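Local coordinates for SufC protein (Thermus thermophilus, PDB 2D2E), which is an atypical cytoplasmic ABC-type ATPase that binds and hydrolyses ATP, probably to support the Suf machinery of iron-sulfur cluster assembly, at residues T120-A125 with L157-P162. Sequence-based numbering, arbitrary orientation. Where two conformers were deposited one is given.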
ATOM      1  N   THR A 120     -19.717 -14.898   0.465  1.00 17.01           N
ATOM      2  CA  THR A 120     -20.189 -14.109  -0.661  1.00 18.69           C
ATOM      3  C   THR A 120     -19.095 -13.119  -1.044  1.00 20.05           C
ATOM      4  O   THR A 120     -18.781 -12.948  -2.226  1.00 21.02           O
ATOM      5  CB  THR A 120     -21.501 -13.389  -0.297  1.00 19.85           C
ATOM      6  OG1 THR A 120     -22.527 -14.383  -0.122  1.00 22.20           O
ATOM      7  CG2 THR A 120     -21.919 -12.421  -1.394  1.00 28.41           C
ATOM      8  N   LYS A 121     -18.476 -12.507  -0.038  1.00 17.77           N
ATOM      9  CA  LYS A 121     -17.401 -11.544  -0.282  1.00 18.73           C
ATOM     10  C   LYS A 121     -16.140 -12.211  -0.813  1.00 19.15           C
ATOM     11  O   LYS A 121     -15.460 -11.675  -1.710  1.00 19.55           O
ATOM     12  CB  LYS A 121     -17.098 -10.774   1.005  1.00 23.22           C
ATOM     13  CG  LYS A 121     -18.190  -9.765   1.337  1.00 22.08           C
ATOM     14  CD  LYS A 121     -17.876  -9.005   2.617  1.00 28.67           C
ATOM     15  CE  LYS A 121     -18.901  -7.916   2.862  1.00 29.98           C
ATOM     16  NZ  LYS A 121     -18.634  -7.232   4.151  1.00 31.10           N
ATOM     17  N   VAL A 122     -15.822 -13.381  -0.266  1.00 17.75           N
ATOM     18  CA  VAL A 122     -14.659 -14.127  -0.708  1.00 18.50           C
ATOM     19  C   VAL A 122     -14.855 -14.563  -2.152  1.00 19.66           C
ATOM     20  O   VAL A 122     -13.942 -14.441  -2.965  1.00 19.16           O
ATOM     21  CB  VAL A 122     -14.417 -15.389   0.167  1.00 20.83           C
ATOM     22  CG1 VAL A 122     -13.577 -16.389  -0.591  1.00 22.68           C
ATOM     23  CG2 VAL A 122     -13.709 -15.002   1.458  1.00 23.13           C
ATOM     24  N   LYS A 123     -16.042 -15.073  -2.476  1.00 16.90           N
ATOM     25  CA  LYS A 123     -16.289 -15.512  -3.842  1.00 19.96           C
ATOM     26  C   LYS A 123     -16.129 -14.361  -4.833  1.00 22.80           C
ATOM     27  O   LYS A 123     -15.539 -14.550  -5.898  1.00 25.70           O
ATOM     28  CB  LYS A 123     -17.678 -16.162  -3.961  1.00 23.48           C
ATOM     29  CG  LYS A 123     -17.725 -17.534  -3.289  1.00 31.30           C
ATOM     30  CD  LYS A 123     -19.100 -18.194  -3.367  1.00 32.25           C
ATOM     31  CE  LYS A 123     -19.069 -19.633  -2.856  1.00 31.68           C
ATOM     32  NZ  LYS A 123     -18.538 -20.633  -3.847  1.00 30.36           N
ATOM     33  N   LYS A 124     -16.624 -13.174  -4.489  1.00 21.37           N
ATOM     34  CA  LYS A 124     -16.491 -12.032  -5.407  1.00 22.09           C
ATOM     35  C   LYS A 124     -15.017 -11.686  -5.601  1.00 25.39           C
ATOM     36  O   LYS A 124     -14.571 -11.432  -6.726  1.00 25.44           O
ATOM     37  CB  LYS A 124     -17.252 -10.820  -4.875  1.00 24.30           C
ATOM     38  N   ALA A 125     -14.250 -11.704  -4.512  1.00 20.12           N
ATOM     39  CA  ALA A 125     -12.826 -11.395  -4.601  1.00 20.78           C
ATOM     40  C   ALA A 125     -12.111 -12.411  -5.484  1.00 19.94           C
ATOM     41  O   ALA A 125     -11.286 -12.046  -6.319  1.00 21.42           O
ATOM     42  CB  ALA A 125     -12.200 -11.368  -3.203  1.00 16.89           C
ATOM     43  N   LEU A 157      -6.726  -7.360   0.703  1.00 12.43           N
ATOM     44  CA  LEU A 157      -7.023  -6.080   0.047  1.00 14.57           C
ATOM     45  C   LEU A 157      -8.418  -6.074  -0.570  1.00 16.04           C
ATOM     46  O   LEU A 157      -9.174  -5.123  -0.399  1.00 15.58           O
ATOM     47  CB  LEU A 157      -5.997  -5.780  -1.062  1.00 13.48           C
ATOM     48  CG  LEU A 157      -6.209  -4.482  -1.862  1.00 12.67           C
ATOM     49  CD1 LEU A 157      -5.872  -3.245  -0.990  1.00 13.99           C
ATOM     50  CD2 LEU A 157      -5.310  -4.495  -3.103  1.00 14.68           C
ATOM     51  N   LEU A 158      -8.752  -7.134  -1.300  0.50 12.84           N
ATOM     52  CA  LEU A 158     -10.062  -7.213  -1.941  0.50 13.96           C
ATOM     53  C   LEU A 158     -11.210  -7.455  -0.965  0.50 18.29           C
ATOM     54  O   LEU A 158     -12.294  -6.883  -1.117  0.50 22.59           O
ATOM     55  CB  LEU A 158     -10.061  -8.315  -3.006  0.50 14.75           C
ATOM     56  CG  LEU A 158      -9.625  -7.888  -4.412  0.50 18.59           C
ATOM     57  CD1 LEU A 158      -9.540  -9.098  -5.286  0.50 15.27           C
ATOM     58  CD2 LEU A 158     -10.615  -6.912  -5.006  0.50 24.20           C
ATOM     59  N   VAL A 159     -10.979  -8.297   0.034  1.00 15.19           N
ATOM     60  CA  VAL A 159     -12.028  -8.609   1.006  1.00 16.39           C
ATOM     61  C   VAL A 159     -12.340  -7.514   2.026  1.00 18.20           C
ATOM     62  O   VAL A 159     -13.516  -7.280   2.363  1.00 18.83           O
ATOM     63  CB  VAL A 159     -11.679  -9.935   1.742  1.00 18.05           C
ATOM     64  CG1 VAL A 159     -12.670 -10.214   2.863  1.00 22.87           C
ATOM     65  CG2 VAL A 159     -11.704 -11.105   0.728  1.00 16.52           C
ATOM     66  N   LEU A 160     -11.299  -6.839   2.505  0.50 15.54           N
ATOM     67  CA  LEU A 160     -11.466  -5.778   3.496  0.50 15.06           C
ATOM     68  C   LEU A 160     -12.002  -4.474   2.910  0.50 17.34           C
ATOM     69  O   LEU A 160     -12.451  -3.602   3.651  0.50 19.79           O
ATOM     70  CB  LEU A 160     -10.148  -5.513   4.224  0.50 12.81           C
ATOM     71  CG  LEU A 160      -9.666  -6.649   5.138  0.50 15.68           C
ATOM     72  CD1 LEU A 160      -8.351  -6.262   5.798  0.50 19.41           C
ATOM     73  CD2 LEU A 160     -10.716  -6.942   6.192  0.50 13.58           C
ATOM     74  N   GLU A 161     -11.949  -4.343   1.590  1.00 19.51           N
ATOM     75  CA  GLU A 161     -12.458  -3.143   0.922  1.00 20.62           C
ATOM     76  C   GLU A 161     -12.013  -1.788   1.473  1.00 16.08           C
ATOM     77  O   GLU A 161     -12.832  -0.953   1.832  1.00 17.35           O
ATOM     78  CB  GLU A 161     -13.990  -3.170   0.922  1.00 29.63           C
ATOM     79  CG  GLU A 161     -14.615  -4.296   0.138  1.00 44.19           C
ATOM     80  CD  GLU A 161     -16.096  -4.074  -0.071  1.00 50.36           C
ATOM     81  OE1 GLU A 161     -16.823  -3.947   0.938  1.00 55.11           O
ATOM     82  OE2 GLU A 161     -16.522  -4.020  -1.244  1.00 51.01           O
ATOM     83  N   PRO A 162     -10.700  -1.562   1.572  1.00 14.31           N
ATOM     84  CA  PRO A 162     -10.230  -0.269   2.086  1.00 12.25           C
ATOM     85  C   PRO A 162     -10.496   0.835   1.060  1.00 11.87           C
ATOM     86  O   PRO A 162     -10.713   0.553  -0.119  1.00 14.88           O
ATOM     87  CB  PRO A 162      -8.737  -0.501   2.272  1.00 10.95           C
ATOM     88  CG  PRO A 162      -8.429  -1.470   1.148  1.00 11.74           C
ATOM     89  CD  PRO A 162      -9.578  -2.434   1.189  1.00 13.35           C
TER
HETATM   90  O   HOH W   1     -15.757  -5.833   3.515  1.00 28.76           O
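A water molecule bridges Lys121 and the end of the partner helix, and shows how two helices can share polar links at the margin of an apolar seam. It donates to Val159 O at 2.9 Å and accepts from Lys121 NZ at 3.3 Å; a further, weak bond runs to Glu161 OE1. Val159 O lies in the last turn, just ahead of Glu161, where the backbone first departs from helical angles, with positive phi (49°). Lys121 reaches across with its side chain fully extended beyond CB (chi2 to chi4 all near 180°). Its NZ also forms a salt bridge with Glu117 one turn back, and is 4.9 Å from Glu161 OE1, too far for a salt bridge, so the two opposite charges probably attract weakly while the water links them.

Beside this bridge the apolar packing is close. Ala125 CB meets Leu158 CB at 3.7 Å. Val159 CG2, the methyl beside its own backbone N, lies 4.0 Å from Ala125 CB. It sits more loosely, at 4.4 Å, against Val122 CG2. The small alanine side chain is consistent with the close approach of the backbones, 5.7 Å between the CA atoms of Ala125 and Leu158.

Both helices belong to the helical subdomain of the ABC ATPase fold: Val159 also packs on Leu101 and Leu105 of helix 97-109, Leu158 touches Met189 of helix 176-189, and the chain then enters strand 164-168 at the edge of the mixed sheet.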